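Local coordinates for protein pyridoxine 4-oxidase (Mesorhizobium loti, PDB 4HA6) that oxidises the 4-hydroxymethyl group of pyridoxine to give pyridoxal, using FAD as cofactor, and belongs to the GMC oxidoreductase family, at residues A[101-113]-A[453-465]. Numbering follows the deposited sequence. Where two conformers were deposited one is given.
Sequences QAWVDASGDRRWG and MGKDPDAVVDANL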
ATOM      1  N   GLN A 101     -17.030  -0.861  -4.669  1.00  7.17           N
ATOM      2  CA  GLN A 101     -18.302  -0.197  -4.907  1.00  6.98           C
ATOM      3  C   GLN A 101     -18.161   1.295  -4.643  1.00  9.56           C
ATOM      4  O   GLN A 101     -18.727   2.118  -5.366  1.00 10.33           O
ATOM      5  CB  GLN A 101     -19.415  -0.782  -4.026  1.00 13.44           C
ATOM      6  CG  GLN A 101     -20.780  -0.111  -4.252  1.00 13.69           C
ATOM      7  CD  GLN A 101     -21.257  -0.224  -5.700  1.00 20.56           C
ATOM      8  OE1 GLN A 101     -21.313  -1.320  -6.263  1.00 27.07           O
ATOM      9  NE2 GLN A 101     -21.594   0.914  -6.311  1.00 20.46           N
ATOM     10  N   ALA A 102     -17.401   1.641  -3.606  1.00  9.71           N
ATOM     11  CA  ALA A 102     -17.139   3.038  -3.286  1.00  7.83           C
ATOM     12  C   ALA A 102     -16.329   3.731  -4.386  1.00  7.82           C
ATOM     13  O   ALA A 102     -16.499   4.933  -4.613  1.00 13.01           O
ATOM     14  CB  ALA A 102     -16.443   3.162  -1.933  1.00  7.17           C
ATOM     15  N   TRP A 103     -15.445   2.990  -5.057  1.00  3.25           N
ATOM     16  CA  TRP A 103     -14.701   3.551  -6.192  1.00  6.94           C
ATOM     17  C   TRP A 103     -15.638   3.849  -7.356  1.00  9.66           C
ATOM     18  O   TRP A 103     -15.438   4.828  -8.092  1.00  3.84           O
ATOM     19  CB  TRP A 103     -13.613   2.589  -6.700  1.00  3.55           C
ATOM     20  CG  TRP A 103     -12.422   2.416  -5.787  1.00  4.28           C
ATOM     21  CD1 TRP A 103     -12.355   2.699  -4.454  1.00  2.78           C
ATOM     22  CD2 TRP A 103     -11.124   1.916  -6.160  1.00  7.63           C
ATOM     23  NE1 TRP A 103     -11.104   2.405  -3.971  1.00  4.83           N
ATOM     24  CE2 TRP A 103     -10.324   1.930  -5.002  1.00  5.05           C
ATOM     25  CE3 TRP A 103     -10.559   1.480  -7.370  1.00  4.42           C
ATOM     26  CZ2 TRP A 103      -8.985   1.507  -5.009  1.00  3.24           C
ATOM     27  CZ3 TRP A 103      -9.232   1.051  -7.374  1.00  3.97           C
ATOM     28  CH2 TRP A 103      -8.462   1.069  -6.204  1.00  3.71           C
ATOM     29  N   VAL A 104     -16.646   2.986  -7.529  1.00  7.85           N
ATOM     30  CA  VAL A 104     -17.632   3.144  -8.601  1.00 10.91           C
ATOM     31  C   VAL A 104     -18.476   4.384  -8.352  1.00  9.33           C
ATOM     32  O   VAL A 104     -18.666   5.212  -9.253  1.00 10.49           O
ATOM     33  CB  VAL A 104     -18.565   1.921  -8.703  1.00 11.57           C
ATOM     34  CG1 VAL A 104     -19.691   2.184  -9.683  1.00 11.71           C
ATOM     35  CG2 VAL A 104     -17.784   0.702  -9.145  1.00  9.48           C
ATOM     36  N   ASP A 105     -18.999   4.493  -7.134  1.00  9.26           N
ATOM     37  CA  ASP A 105     -19.760   5.665  -6.732  1.00  8.45           C
ATOM     38  C   ASP A 105     -18.920   6.936  -6.916  1.00 13.04           C
ATOM     39  O   ASP A 105     -19.405   7.930  -7.436  1.00  8.58           O
ATOM     40  CB  ASP A 105     -20.212   5.534  -5.273  1.00  7.57           C
ATOM     41  CG  ASP A 105     -21.074   4.297  -5.035  1.00 14.05           C
ATOM     42  OD1 ASP A 105     -21.633   3.750  -6.012  1.00 17.87           O
ATOM     43  OD2 ASP A 105     -21.187   3.866  -3.869  1.00 17.89           O
ATOM     44  N   ALA A 106     -17.657   6.896  -6.498  1.00 12.93           N
ATOM     45  CA  ALA A 106     -16.791   8.076  -6.587  1.00 11.28           C
ATOM     46  C   ALA A 106     -16.470   8.437  -8.039  1.00  7.90           C
ATOM     47  O   ALA A 106     -16.497   9.612  -8.423  1.00 12.59           O
ATOM     48  CB  ALA A 106     -15.491   7.854  -5.775  1.00  9.52           C
ATOM     49  N   SER A 107     -16.187   7.423  -8.848  1.00  8.74           N
ATOM     50  CA  SER A 107     -15.679   7.627 -10.207  1.00  5.58           C
ATOM     51  C   SER A 107     -16.774   7.745 -11.254  1.00  8.28           C
ATOM     52  O   SER A 107     -16.549   8.322 -12.340  1.00  9.74           O
ATOM     53  CB  SER A 107     -14.776   6.455 -10.610  1.00 10.19           C
ATOM     54  OG  SER A 107     -15.521   5.245 -10.739  1.00 13.69           O
ATOM     55  N   GLY A 108     -17.937   7.165 -10.954  1.00  6.87           N
ATOM     56  CA  GLY A 108     -19.036   7.138 -11.901  1.00  9.69           C
ATOM     57  C   GLY A 108     -18.797   6.135 -13.015  1.00 18.40           C
ATOM     58  O   GLY A 108     -19.453   6.187 -14.063  1.00 19.86           O
ATOM     59  N   ASP A 109     -17.858   5.213 -12.796  1.00 12.18           N
ATOM     60  CA  ASP A 109     -17.514   4.241 -13.818  1.00  8.91           C
ATOM     61  C   ASP A 109     -17.457   2.799 -13.278  1.00 21.57           C
ATOM     62  O   ASP A 109     -16.711   2.506 -12.334  1.00  7.58           O
ATOM     63  CB  ASP A 109     -16.192   4.632 -14.481  1.00 13.25           C
ATOM     64  CG  ASP A 109     -16.001   3.968 -15.833  1.00 21.71           C
ATOM     65  OD1 ASP A 109     -16.406   2.795 -15.980  1.00 14.87           O
ATOM     66  OD2 ASP A 109     -15.432   4.599 -16.748  1.00 26.23           O
ATOM     67  N   ARG A 110     -18.215   1.907 -13.929  1.00 10.75           N
ATOM     68  CA  ARG A 110     -18.363   0.495 -13.558  0.61 11.62           C
ATOM     69  C   ARG A 110     -17.059  -0.293 -13.601  1.00 13.05           C
ATOM     70  O   ARG A 110     -16.939  -1.367 -12.997  1.00  8.04           O
ATOM     71  CB  ARG A 110     -19.322  -0.195 -14.537  0.61 15.30           C
ATOM     72  CG  ARG A 110     -20.798   0.106 -14.373  0.61 19.45           C
ATOM     73  CD  ARG A 110     -21.618  -0.719 -15.386  0.61 25.29           C
ATOM     74  NE  ARG A 110     -21.366  -0.342 -16.782  0.61 26.59           N
ATOM     75  CZ  ARG A 110     -20.603  -1.031 -17.629  0.61 18.48           C
ATOM     76  NH1 ARG A 110     -20.000  -2.147 -17.238  0.61 18.43           N
ATOM     77  NH2 ARG A 110     -20.442  -0.605 -18.873  0.61 13.00           N
ATOM     78  N   ARG A 111     -16.092   0.211 -14.366  1.00  7.53           N
ATOM     79  CA  ARG A 111     -14.825  -0.494 -14.568  1.00  9.94           C
ATOM     80  C   ARG A 111     -14.053  -0.699 -13.277  1.00 10.92           C
ATOM     81  O   ARG A 111     -13.180  -1.571 -13.196  1.00 11.19           O
ATOM     82  CB  ARG A 111     -13.952   0.255 -15.570  1.00  9.96           C
ATOM     83  CG  ARG A 111     -13.742   1.712 -15.221  1.00 23.51           C
ATOM     84  CD  ARG A 111     -13.152   2.446 -16.412  1.00 28.90           C
ATOM     85  NE  ARG A 111     -11.918   1.774 -16.751  1.00 32.28           N
ATOM     86  CZ  ARG A 111     -10.840   2.369 -17.228  1.00 28.89           C
ATOM     87  NH1 ARG A 111     -10.833   3.675 -17.458  1.00 36.23           N
ATOM     88  NH2 ARG A 111      -9.767   1.637 -17.458  1.00 29.13           N
ATOM     89  N   TRP A 112     -14.400   0.097 -12.267  1.00  7.16           N
ATOM     90  CA  TRP A 112     -13.698   0.095 -11.003  1.00  7.01           C
ATOM     91  C   TRP A 112     -14.430  -0.743  -9.970  1.00  9.14           C
ATOM     92  O   TRP A 112     -14.089  -0.713  -8.788  1.00  9.97           O
ATOM     93  CB  TRP A 112     -13.521   1.541 -10.517  1.00  8.70           C
ATOM     94  CG  TRP A 112     -12.585   2.331 -11.420  1.00  8.65           C
ATOM     95  CD1 TRP A 112     -12.892   3.431 -12.188  1.00  6.46           C
ATOM     96  CD2 TRP A 112     -11.204   2.050 -11.668  1.00  3.76           C
ATOM     97  NE1 TRP A 112     -11.770   3.858 -12.877  1.00  5.54           N
ATOM     98  CE2 TRP A 112     -10.724   3.021 -12.574  1.00  6.78           C
ATOM     99  CE3 TRP A 112     -10.319   1.077 -11.199  1.00 10.09           C
ATOM    100  CZ2 TRP A 112      -9.413   3.037 -13.018  1.00 10.07           C
ATOM    101  CZ3 TRP A 112      -9.021   1.095 -11.646  1.00 14.56           C
ATOM    102  CH2 TRP A 112      -8.577   2.068 -12.544  1.00  4.15           C
ATOM    103  N   GLY A 113     -15.451  -1.478 -10.412  1.00  8.48           N
ATOM    104  CA  GLY A 113     -16.202  -2.355  -9.526  1.00  8.03           C
ATOM    105  C   GLY A 113     -15.620  -3.753  -9.509  1.00  8.59           C
ATOM    106  O   GLY A 113     -14.914  -4.142 -10.448  1.00  7.58           O
ATOM    107  N   MET A 453      -9.112   9.963  -7.853  1.00  4.98           N
ATOM    108  CA  MET A 453      -9.986   9.772  -8.993  1.00  9.11           C
ATOM    109  C   MET A 453     -11.405  10.116  -8.569  1.00  8.20           C
ATOM    110  O   MET A 453     -11.849   9.703  -7.487  1.00  6.81           O
ATOM    111  CB  MET A 453      -9.904   8.312  -9.442  1.00 10.00           C
ATOM    112  CG  MET A 453     -10.938   7.922 -10.472  1.00 12.92           C
ATOM    113  SD  MET A 453     -10.800   6.194 -10.992  1.00  9.49           S
ATOM    114  CE  MET A 453     -11.116   5.336  -9.440  1.00  6.55           C
ATOM    115  N   GLY A 454     -12.124  10.878  -9.396  1.00  4.93           N
ATOM    116  CA  GLY A 454     -13.508  11.209  -9.076  1.00  5.40           C
ATOM    117  C   GLY A 454     -14.246  11.793 -10.269  1.00  8.22           C
ATOM    118  O   GLY A 454     -13.624  12.292 -11.220  1.00  6.35           O
ATOM    119  N   LYS A 455     -15.571  11.738 -10.232  1.00  7.29           N
ATOM    120  CA  LYS A 455     -16.378  12.294 -11.324  1.00 10.84           C
ATOM    121  C   LYS A 455     -16.735  13.772 -11.107  1.00 10.92           C
ATOM    122  O   LYS A 455     -17.254  14.436 -12.008  1.00 12.96           O
ATOM    123  CB  LYS A 455     -17.657  11.479 -11.481  1.00 13.70           C
ATOM    124  CG  LYS A 455     -18.617  11.607 -10.300  1.00 11.61           C
ATOM    125  CD  LYS A 455     -19.784  10.615 -10.476  1.00 17.19           C
ATOM    126  CE  LYS A 455     -20.851  10.810  -9.424  1.00 20.09           C
ATOM    127  NZ  LYS A 455     -20.302  10.643  -8.055  1.00 29.84           N
ATOM    128  N   ASP A 456     -16.470  14.276  -9.908  1.00  8.21           N
ATOM    129  CA  ASP A 456     -16.801  15.663  -9.566  1.00  7.89           C
ATOM    130  C   ASP A 456     -15.736  16.610 -10.131  1.00  9.57           C
ATOM    131  O   ASP A 456     -14.609  16.177 -10.411  1.00 12.44           O
ATOM    132  CB  ASP A 456     -16.951  15.801  -8.044  1.00  8.88           C
ATOM    133  CG  ASP A 456     -15.697  15.369  -7.291  1.00 12.94           C
ATOM    134  OD1 ASP A 456     -15.356  14.170  -7.351  1.00 15.31           O
ATOM    135  OD2 ASP A 456     -15.059  16.226  -6.628  1.00  8.76           O
ATOM    136  N   PRO A 457     -16.091  17.898 -10.338  1.00 10.16           N
ATOM    137  CA  PRO A 457     -15.203  18.808 -11.083  1.00  7.94           C
ATOM    138  C   PRO A 457     -13.828  18.999 -10.463  1.00  9.01           C
ATOM    139  O   PRO A 457     -12.872  19.192 -11.224  1.00  8.05           O
ATOM    140  CB  PRO A 457     -15.961  20.140 -11.066  1.00  8.19           C
ATOM    141  CG  PRO A 457     -17.405  19.747 -10.957  1.00  9.09           C
ATOM    142  CD  PRO A 457     -17.397  18.528 -10.048  1.00 11.38           C
ATOM    143  N   ASP A 458     -13.716  18.941  -9.135  1.00  7.20           N
ATOM    144  CA  ASP A 458     -12.413  19.161  -8.503  1.00  7.32           C
ATOM    145  C   ASP A 458     -11.604  17.899  -8.135  1.00  8.59           C
ATOM    146  O   ASP A 458     -10.589  17.992  -7.449  1.00  2.91           O
ATOM    147  CB  ASP A 458     -12.545  20.107  -7.306  1.00 10.43           C
ATOM    148  CG  ASP A 458     -12.568  21.567  -7.724  1.00  8.45           C
ATOM    149  OD1 ASP A 458     -11.778  21.948  -8.615  1.00 14.88           O
ATOM    150  OD2 ASP A 458     -13.381  22.324  -7.168  1.00 11.06           O
ATOM    151  N   ALA A 459     -12.047  16.731  -8.604  1.00  6.83           N
ATOM    152  CA  ALA A 459     -11.242  15.512  -8.507  1.00  4.10           C
ATOM    153  C   ALA A 459      -9.937  15.736  -9.265  1.00  6.14           C
ATOM    154  O   ALA A 459      -9.896  16.546 -10.204  1.00  7.81           O
ATOM    155  CB  ALA A 459     -11.987  14.335  -9.113  1.00  4.58           C
ATOM    156  N   VAL A 460      -8.871  15.035  -8.882  1.00  6.06           N
ATOM    157  CA  VAL A 460      -7.593  15.216  -9.584  1.00  3.94           C
ATOM    158  C   VAL A 460      -7.538  14.495 -10.922  1.00  8.94           C
ATOM    159  O   VAL A 460      -7.086  15.080 -11.928  1.00 11.31           O
ATOM    160  CB  VAL A 460      -6.389  14.889  -8.711  1.00  5.46           C
ATOM    161  CG1 VAL A 460      -5.066  15.090  -9.501  1.00  3.34           C
ATOM    162  CG2 VAL A 460      -6.404  15.776  -7.486  1.00  7.31           C
ATOM    163  N   VAL A 461      -8.009  13.244 -10.948  1.00  3.33           N
ATOM    164  CA  VAL A 461      -8.152  12.531 -12.214  1.00  5.45           C
ATOM    165  C   VAL A 461      -9.580  12.062 -12.448  1.00  7.30           C
ATOM    166  O   VAL A 461     -10.384  11.964 -11.504  1.00  4.84           O
ATOM    167  CB  VAL A 461      -7.177  11.348 -12.344  1.00  6.53           C
ATOM    168  CG1 VAL A 461      -5.758  11.851 -12.249  1.00  2.61           C
ATOM    169  CG2 VAL A 461      -7.439  10.289 -11.257  1.00  2.84           C
ATOM    170  N   ASP A 462      -9.913  11.829 -13.716  1.00  5.27           N
ATOM    171  CA  ASP A 462     -11.225  11.302 -14.051  1.00  8.89           C
ATOM    172  C   ASP A 462     -11.148   9.789 -13.982  1.00  8.52           C
ATOM    173  O   ASP A 462     -10.138   9.255 -13.522  1.00 11.34           O
ATOM    174  CB  ASP A 462     -11.722  11.805 -15.424  1.00  4.59           C
ATOM    175  CG  ASP A 462     -10.821  11.388 -16.603  1.00 13.66           C
ATOM    176  OD1 ASP A 462      -9.974  10.477 -16.486  1.00  7.47           O
ATOM    177  OD2 ASP A 462     -10.978  11.984 -17.692  1.00 18.48           O
ATOM    178  N   ALA A 463     -12.184   9.108 -14.469  1.00  6.05           N
ATOM    179  CA  ALA A 463     -12.293   7.659 -14.350  1.00 12.34           C
ATOM    180  C   ALA A 463     -11.294   6.948 -15.245  1.00 10.47           C
ATOM    181  O   ALA A 463     -11.019   5.761 -15.059  1.00 12.76           O
ATOM    182  CB  ALA A 463     -13.710   7.212 -14.677  1.00  9.18           C
ATOM    183  N   ASN A 464     -10.772   7.671 -16.227  1.00  6.76           N
ATOM    184  CA  ASN A 464      -9.753   7.148 -17.128  1.00  7.74           C
ATOM    185  C   ASN A 464      -8.341   7.416 -16.613  1.00 10.63           C
ATOM    186  O   ASN A 464      -7.348   7.058 -17.278  1.00  9.75           O
ATOM    187  CB  ASN A 464      -9.917   7.763 -18.526  1.00 17.82           C
ATOM    188  CG  ASN A 464     -11.202   7.324 -19.207  1.00 22.53           C
ATOM    189  OD1 ASN A 464     -11.511   6.137 -19.259  1.00 25.30           O
ATOM    190  ND2 ASN A 464     -11.966   8.283 -19.712  1.00 33.49           N
ATOM    191  N   LEU A 465      -8.266   8.060 -15.442  1.00  5.59           N
ATOM    192  CA  LEU A 465      -6.996   8.386 -14.750  1.00  6.66           C
ATOM    193  C   LEU A 465      -6.228   9.559 -15.368  1.00  6.83           C
ATOM    194  O   LEU A 465      -5.018   9.741 -15.109  1.00  5.31           O
ATOM    195  CB  LEU A 465      -6.083   7.151 -14.597  1.00  5.69           C
ATOM    196  CG  LEU A 465      -6.724   5.888 -14.009  1.00 10.89           C
ATOM    197  CD1 LEU A 465      -5.706   4.758 -13.863  1.00  9.64           C
ATOM    198  CD2 LEU A 465      -7.409   6.169 -12.685  1.00  6.67           C
TER
HETATM  199  O   HOH W   1     -16.904  12.151  -6.516  1.00 15.12           O
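With chi1 at 170° and chi2 also extended, the Met-453 chain runs straight out to SD and bends at chi3, which lays SD and CE over one face of the Trp-112 indole. In Trp-112 chi1 (-67°) places CG and chi2 turns the NE1 edge to Ala-463. This is a Met-aromatic contact. It joins the end of helix 97-107 and the following 3-10 turn to the loop that precedes strand 473-475 of the parallel, FAD-binding sheet.

Met-453 CE sits 3.7 Å from the centroid of the five-membered ring of Trp-112, almost on the ring normal. Met-453 SD is offset toward the rim, 3.2 Å from Trp-112 NE1. The opposite face of the indole carries CG of Arg-111. NE1 of Trp-112 donates to Ala-463 O at 3.0 Å, in the carbonyl plane and on a lone pair. Leu-465 CD2 meets CZ2 of the same ring. A leucine in place of Trp-112 would probably leave Ala-463 O without this donor and Met-453 without its aromatic face.

Arg-111 NH1 lies 3.2 Å from Ala-463 O and is hydrogen-bonded to Gln-503 on helix 490-506. The CB of Ala-463 packs against Asp-109 CB at 3.6 Å. Asp-109 OD1 accepts from Arg-111 N in an Asx turn.

Lys-455 meets two carbonyls of the last turn of helix 97-107. Lys-455 N donates to Ala-106 O at 2.9 Å, and a water links that oxygen to Asp-456 OD1. Its CD rests on Gly-108 CA. Lys-455 NZ donates to Asp-105 O at 2.9 Å, with a C=O...N angle of 165°.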